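Lectin (Trichosanthes anguina, PDB 4HR6) probably binds carbohydrate as a nontoxic, three-chain homologue of the type II ribosome-inactivating proteins. Local coordinates at residues Leu115-Ser118 with Phe122-Gln125; Asn65-Leu70 with Ser145-Trp150; Ile92-Leu95 with Lys101-Pro104. All blocks are in the same frame, centred on the assembly; numbering follows the deposited sequence.

Contact 1: Leu115-Ser118 with Phe122-Gln125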
# COMPACT_ATOMS: atom_id res chain seq x y z
N LEU B 115 11.02 -10.75 8.28
CA LEU B 115 10.58 -11.04 6.93
C LEU B 115 9.26 -10.35 6.63
O LEU B 115 9.11 -9.76 5.58
CB LEU B 115 10.47 -12.55 6.68
CG LEU B 115 11.75 -13.38 6.82
CD1 LEU B 115 11.45 -14.85 6.48
CD2 LEU B 115 12.82 -12.84 5.89
N GLU B 116 8.30 -10.44 7.53
CA GLU B 116 6.99 -9.87 7.27
C GLU B 116 7.04 -8.33 7.26
O GLU B 116 6.36 -7.67 6.48
CB GLU B 116 5.97 -10.42 8.26
CG GLU B 116 5.84 -11.94 8.27
CD GLU B 116 5.47 -12.50 6.92
OE1 GLU B 116 4.34 -12.22 6.48
OE2 GLU B 116 6.30 -13.18 6.29
N ALA B 117 7.89 -7.77 8.12
CA ALA B 117 8.13 -6.33 8.10
C ALA B 117 8.75 -5.88 6.78
O ALA B 117 8.47 -4.77 6.34
CB ALA B 117 9.03 -5.92 9.24
N SER B 118 9.60 -6.73 6.18
CA SER B 118 10.20 -6.37 4.90
C SER B 118 9.16 -6.33 3.78
O SER B 118 9.31 -5.60 2.81
CB SER B 118 11.31 -7.34 4.52
OG SER B 118 12.39 -7.28 5.46
N PHE B 122 3.33 -1.24 6.64
CA PHE B 122 2.49 -1.20 7.84
C PHE B 122 3.08 -2.01 9.00
O PHE B 122 3.00 -1.60 10.17
CB PHE B 122 1.08 -1.69 7.52
CG PHE B 122 0.15 -1.63 8.67
CD1 PHE B 122 -0.38 -0.42 9.08
CD2 PHE B 122 -0.19 -2.77 9.38
CE1 PHE B 122 -1.24 -0.35 10.17
CE2 PHE B 122 -1.04 -2.71 10.46
CZ PHE B 122 -1.58 -1.49 10.85
N ILE B 123 3.70 -3.15 8.67
CA ILE B 123 4.28 -4.01 9.69
C ILE B 123 5.63 -3.44 10.12
O ILE B 123 5.94 -3.40 11.28
CB ILE B 123 4.41 -5.48 9.22
CG1 ILE B 123 3.02 -6.06 8.98
CG2 ILE B 123 5.13 -6.33 10.26
CD1 ILE B 123 3.04 -7.43 8.33
N GLU B 124 6.42 -3.01 9.17
CA GLU B 124 7.64 -2.29 9.50
C GLU B 124 7.39 -1.16 10.51
O GLU B 124 8.10 -1.03 11.51
CB GLU B 124 8.24 -1.72 8.23
CG GLU B 124 9.57 -1.01 8.44
CD GLU B 124 9.95 -0.14 7.26
OE1 GLU B 124 11.09 0.39 7.25
OE2 GLU B 124 9.14 -0.03 6.32
N GLN B 125 6.37 -0.34 10.23
CA GLN B 125 6.06 0.82 11.07
C GLN B 125 5.55 0.39 12.43
O GLN B 125 5.93 0.97 13.43
CB GLN B 125 5.06 1.77 10.39
CG GLN B 125 4.89 3.11 11.13
CD GLN B 125 6.19 3.88 11.27
OE1 GLN B 125 6.84 4.19 10.29
NE2 GLN B 125 6.59 4.15 12.50
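Glu124, packed against Ala117 through its CB, sends its OE2 into a salt bridge with NH1 of Arg21 of a neighbouring chain. The same guanidinium takes Ser118 O through NE and, weakly, Ala117 O through NH2, so one foreign arginine bridges both segments. Glu124 reaches the arginine because its CG is anti to the backbone N (chi1 -177°) and the chain stays extended beyond it, carrying the carboxylate away from helix 103-119. No hydrogen bond joins the segments directly; the evidence for their contact is close van der Waals approach, partly of methyls and partly of backbone carbonyls. Ala117 CA is 4.3 Å from Glu124 CA, and the methyl of Ala117, CB, lies 3.9 Å from Glu124 CA, while Ala117 O meets Glu124 CB at 3.6 Å. Ile123 spreads its two branches along the first helix. CG2 settles over the backbone of Ala117, 3.7 Å from its CA, and CD1 reaches forward to Glu116 O at 3.8 Å. Glu116 bends at chi2 (-59°), and its carboxylate turns off to a salt bridge from OE2 to Lys119 NZ. Glu116, Ala117, Ser118 and Lys119 appear to correspond to the Glu-Ala-Ala/Ser-Arg motif of the active site in ribosome-inactivating proteins, with lysine where arginine is usual. The contact thus forms the tight, buried corner where helix 103-119 passes into helix 121-132; helix 141-159 covers it through Glu147 on Glu116 and Leu146 on Phe122.

Contact 2: Asn65-Leu70 with Ser145-Trp150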
# COMPACT_ATOMS: atom_id res chain seq x y z
N ASN B 65 7.90 -24.32 7.89
CA ASN B 65 7.97 -22.89 7.99
C ASN B 65 6.66 -22.18 7.70
O ASN B 65 6.64 -20.98 7.53
CB ASN B 65 9.10 -22.34 7.10
CG ASN B 65 8.96 -22.74 5.66
OD1 ASN B 65 7.88 -23.01 5.18
ND2 ASN B 65 10.07 -22.73 4.94
N THR B 66 5.56 -22.91 7.60
CA THR B 66 4.27 -22.24 7.44
C THR B 66 3.85 -21.72 8.82
O THR B 66 4.21 -22.30 9.86
CB THR B 66 3.17 -23.19 6.96
OG1 THR B 66 2.98 -24.22 7.94
CG2 THR B 66 3.52 -23.81 5.60
N PHE B 67 3.08 -20.65 8.83
CA PHE B 67 2.58 -20.10 10.10
C PHE B 67 1.73 -21.10 10.87
O PHE B 67 1.84 -21.20 12.09
CB PHE B 67 1.79 -18.83 9.88
CG PHE B 67 2.63 -17.67 9.46
CD1 PHE B 67 2.39 -17.03 8.26
CD2 PHE B 67 3.65 -17.21 10.28
CE1 PHE B 67 3.18 -15.95 7.87
CE2 PHE B 67 4.43 -16.12 9.90
CZ PHE B 67 4.20 -15.51 8.69
N LYS B 68 0.88 -21.83 10.18
CA LYS B 68 0.06 -22.84 10.84
C LYS B 68 0.92 -23.85 11.58
O LYS B 68 0.65 -24.20 12.73
CB LYS B 68 -0.82 -23.58 9.84
CG LYS B 68 -2.15 -22.92 9.56
CD LYS B 68 -3.05 -23.83 8.72
CE LYS B 68 -4.41 -23.19 8.47
NZ LYS B 68 -4.32 -21.96 7.63
N SER B 69 1.97 -24.34 10.91
CA SER B 69 2.80 -25.37 11.53
C SER B 69 3.51 -24.79 12.74
O SER B 69 3.61 -25.42 13.80
CB SER B 69 3.81 -25.96 10.53
OG SER B 69 4.58 -26.99 11.15
N LEU B 70 4.03 -23.59 12.58
CA LEU B 70 4.70 -22.91 13.68
C LEU B 70 3.78 -22.68 14.86
O LEU B 70 4.18 -22.87 16.01
CB LEU B 70 5.29 -21.59 13.23
CG LEU B 70 6.56 -21.79 12.39
CD1 LEU B 70 6.93 -20.51 11.68
CD2 LEU B 70 7.71 -22.24 13.29
N SER B 145 -3.88 -10.38 8.62
CA SER B 145 -4.52 -10.46 7.30
C SER B 145 -3.55 -10.09 6.16
O SER B 145 -3.64 -10.63 5.06
CB SER B 145 -5.80 -9.60 7.23
OG SER B 145 -5.53 -8.21 7.33
N LEU B 146 -2.60 -9.20 6.43
CA LEU B 146 -1.55 -8.91 5.48
C LEU B 146 -0.63 -10.13 5.31
O LEU B 146 -0.33 -10.52 4.19
CB LEU B 146 -0.73 -7.71 5.93
CG LEU B 146 -1.42 -6.35 5.96
CD1 LEU B 146 -0.49 -5.32 6.59
CD2 LEU B 146 -1.82 -5.92 4.57
N GLU B 147 -0.21 -10.72 6.42
CA GLU B 147 0.69 -11.88 6.37
C GLU B 147 0.07 -13.03 5.59
O GLU B 147 0.70 -13.60 4.70
CB GLU B 147 1.05 -12.34 7.79
CG GLU B 147 1.95 -11.36 8.54
CD GLU B 147 2.16 -11.75 10.00
OE1 GLU B 147 1.64 -12.79 10.43
OE2 GLU B 147 2.82 -11.00 10.74
N ASP B 148 -1.17 -13.35 5.91
CA ASP B 148 -1.86 -14.46 5.31
C ASP B 148 -2.21 -14.25 3.82
O ASP B 148 -2.40 -15.22 3.09
CB ASP B 148 -3.13 -14.79 6.10
CG ASP B 148 -2.84 -15.38 7.47
OD1 ASP B 148 -1.70 -15.80 7.76
OD2 ASP B 148 -3.78 -15.44 8.28
N ASN B 149 -2.31 -13.00 3.37
CA ASN B 149 -2.70 -12.71 1.97
C ASN B 149 -1.61 -12.23 1.05
O ASN B 149 -1.88 -11.89 -0.10
CB ASN B 149 -3.83 -11.67 1.96
CG ASN B 149 -5.15 -12.26 2.37
OD1 ASN B 149 -5.72 -13.06 1.66
ND2 ASN B 149 -5.63 -11.90 3.53
N TRP B 150 -0.36 -12.21 1.51
CA TRP B 150 0.74 -11.66 0.70
C TRP B 150 0.90 -12.31 -0.66
O TRP B 150 1.15 -11.64 -1.67
CB TRP B 150 2.06 -11.79 1.46
CG TRP B 150 3.22 -11.34 0.72
CD1 TRP B 150 3.51 -10.07 0.35
CD2 TRP B 150 4.33 -12.14 0.27
NE1 TRP B 150 4.71 -10.02 -0.32
CE2 TRP B 150 5.23 -11.28 -0.39
CE3 TRP B 150 4.63 -13.50 0.34
CZ2 TRP B 150 6.42 -11.72 -0.96
CZ3 TRP B 150 5.81 -13.96 -0.23
CH2 TRP B 150 6.71 -13.06 -0.86
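Phe67, in the first turn of helix 67-74, faces helix 141-159 with its CA 8.6 Å from that of Asp148, a separation bridged by side chains alone. The Phe67 ring does most of the bridging. Its CZ lies 4.1 Å from Glu147 OE1, which sits above one face, nearer the ring's perimeter than its centre, and the ring and carboxylate planes are 17° apart, so the two flat groups lie nearly parallel. Glu147 CB meets Phe67 CE1 at 4.2 Å, while the chain beyond CG, extended, carries the carboxylate over the ring. Asp148 comes in obliquely, OD1 standing 4.3 Å from Phe67 CD1. The start of the short helix is fixed by Thr66 at its N-cap: OG1 accepts from Ser69 N at 3.1 Å, with an N-H...O angle of 153°. Helix 103-119 closes in through Glu116 on both Phe67 and Glu147. By sequence, Phe67 and the Glu147-Trp150 run probably line the active-site cleft region of the ribosome-inactivating fold, where relatives carry a tyrosine in place of Phe67.

Carboxylate oxygens near a pi cloud are not attractive in themselves, so their placement points to other partners. Arg78 NH1 forms salt bridges with Glu147 OE1 and Asp148 OD1, and Gln112 NE2 bonds to Glu147 OE2; these bonds, rather than the ring, hold the paired carboxylates beside Phe67.

Contact 3: Ile92-Leu95 with Lys101-Pro104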
# COMPACT_ATOMS: atom_id res chain seq x y z
N ILE B 92 16.35 -14.55 19.73
CA ILE B 92 17.68 -14.80 19.22
C ILE B 92 18.43 -15.78 20.15
O ILE B 92 18.97 -16.81 19.70
CB ILE B 92 18.44 -13.46 19.03
CG1 ILE B 92 17.82 -12.67 17.89
CG2 ILE B 92 19.91 -13.71 18.71
CD1 ILE B 92 18.34 -11.24 17.78
N SER B 93 18.40 -15.48 21.45
CA SER B 93 19.04 -16.34 22.45
C SER B 93 18.57 -17.77 22.41
O SER B 93 19.39 -18.68 22.52
CB SER B 93 18.85 -15.79 23.87
OG SER B 93 19.55 -14.56 23.98
N ASN B 94 17.26 -17.97 22.29
CA ASN B 94 16.70 -19.29 22.27
C ASN B 94 17.16 -20.10 21.05
O ASN B 94 17.38 -21.31 21.15
CB ASN B 94 15.17 -19.25 22.25
CG ASN B 94 14.59 -18.64 23.51
OD1 ASN B 94 15.11 -18.81 24.61
ND2 ASN B 94 13.50 -17.92 23.34
N LEU B 95 17.23 -19.43 19.89
CA LEU B 95 17.77 -20.05 18.68
C LEU B 95 19.25 -20.36 18.85
O LEU B 95 19.70 -21.42 18.44
CB LEU B 95 17.59 -19.16 17.45
CG LEU B 95 16.22 -18.95 16.81
CD1 LEU B 95 16.33 -18.68 15.31
CD2 LEU B 95 15.29 -20.10 17.05
N LYS B 101 12.26 -26.32 23.46
CA LYS B 101 11.01 -25.80 24.03
C LYS B 101 10.53 -24.48 23.40
O LYS B 101 9.35 -24.30 23.19
CB LYS B 101 11.17 -25.59 25.54
CG LYS B 101 10.92 -26.83 26.38
CD LYS B 101 11.59 -26.75 27.75
CE LYS B 101 12.95 -27.43 27.77
NZ LYS B 101 14.11 -26.58 27.38
N LEU B 102 11.46 -23.58 23.10
CA LEU B 102 11.16 -22.22 22.71
C LEU B 102 11.38 -21.89 21.22
O LEU B 102 11.27 -20.73 20.82
CB LEU B 102 12.01 -21.28 23.56
CG LEU B 102 11.61 -21.31 25.04
CD1 LEU B 102 12.64 -20.64 25.92
CD2 LEU B 102 10.26 -20.66 25.22
N LEU B 103 11.68 -22.91 20.41
CA LEU B 103 12.02 -22.72 19.01
C LEU B 103 10.86 -22.22 18.16
O LEU B 103 11.01 -21.24 17.47
CB LEU B 103 12.62 -24.00 18.38
CG LEU B 103 14.11 -24.29 18.59
CD1 LEU B 103 14.56 -25.31 17.56
CD2 LEU B 103 14.99 -23.06 18.52
N PRO B 104 9.71 -22.90 18.18
CA PRO B 104 8.61 -22.44 17.33
C PRO B 104 8.21 -20.99 17.65
O PRO B 104 8.05 -20.17 16.76
CB PRO B 104 7.47 -23.39 17.67
CG PRO B 104 8.08 -24.57 18.30
CD PRO B 104 9.37 -24.14 18.91
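Asn94, Leu103 and Leu102 give up the most surface in this helix-loop-helix connection, where helix 85-96 ends, a short link turns the chain, and helix 103-119 begins within the ribosome-inactivating protein domain. The two nearest CA pairs, Asn94 CA with Leu102 CA and Leu95 CA with Leu103 CA, both measure 6.3 Å. Asn94 directs its CB toward the second segment and lays its amide against Leu102. The contact is broad, since CG of Asn94 is 3.7 Å from Leu102 CB and OD1 of Asn94 is 3.3 Å from Leu102 CD1. None of this is a hydrogen bond; the amide is held instead from ND2, which bonds to Ser106 OG in the first turn of helix 103-119. The hydroxyl of Ser106 also bonds to Leu102 O, so this serine ties the end of the first helix to the N-cap residue of the second. Just beyond that cap, Pro104 packs on Ala73 and Ala74 of helix 67-74. Leu103 turns its side chain back to the first helix, with CG beside its own backbone N (chi1 -82°). Its CD2 is modelled 3.3 Å from Leu95 CD2, closer than two methyls normally approach, so that exact spacing is doubtful, although the burial of both leucines is not. The same caution applies to the 4.0 Å between Leu103 CD2 and Asn94 O. Leu95 continues onto Phe107 and Ile110, extending the apolar seam along helix 103-119. Back at the amide, the nitrogen that bonds to Ser106 is also in van der Waals contact with the neighbouring leucine, Asn94 ND2 lying 3.7 Å from Leu102 CB.

Overall arrangement
Along the chain, contact 2 opens at 65-70 and closes at 145-150; contacts 3 and 1 lie inside that loop, in series. Contacts 1 and 3 share helix 103-119, one near its end and the other at its start; their centres are 21 Å apart, the nearest atoms about 11 Å. Contact 2 touches both. Its centre is 14 Å from that of contact 1, where Glu116 CD lies 3.7 Å from Phe67 CZ, and 19 Å from that of contact 3, where Leu70 O lies 3.7 Å from Pro104 CB. Helices 67-74, 103-119 and 141-159 thus converge at contacts 1 and 2, probably around the family's active-site cleft, with contact 3 at the far end of helix 103-119.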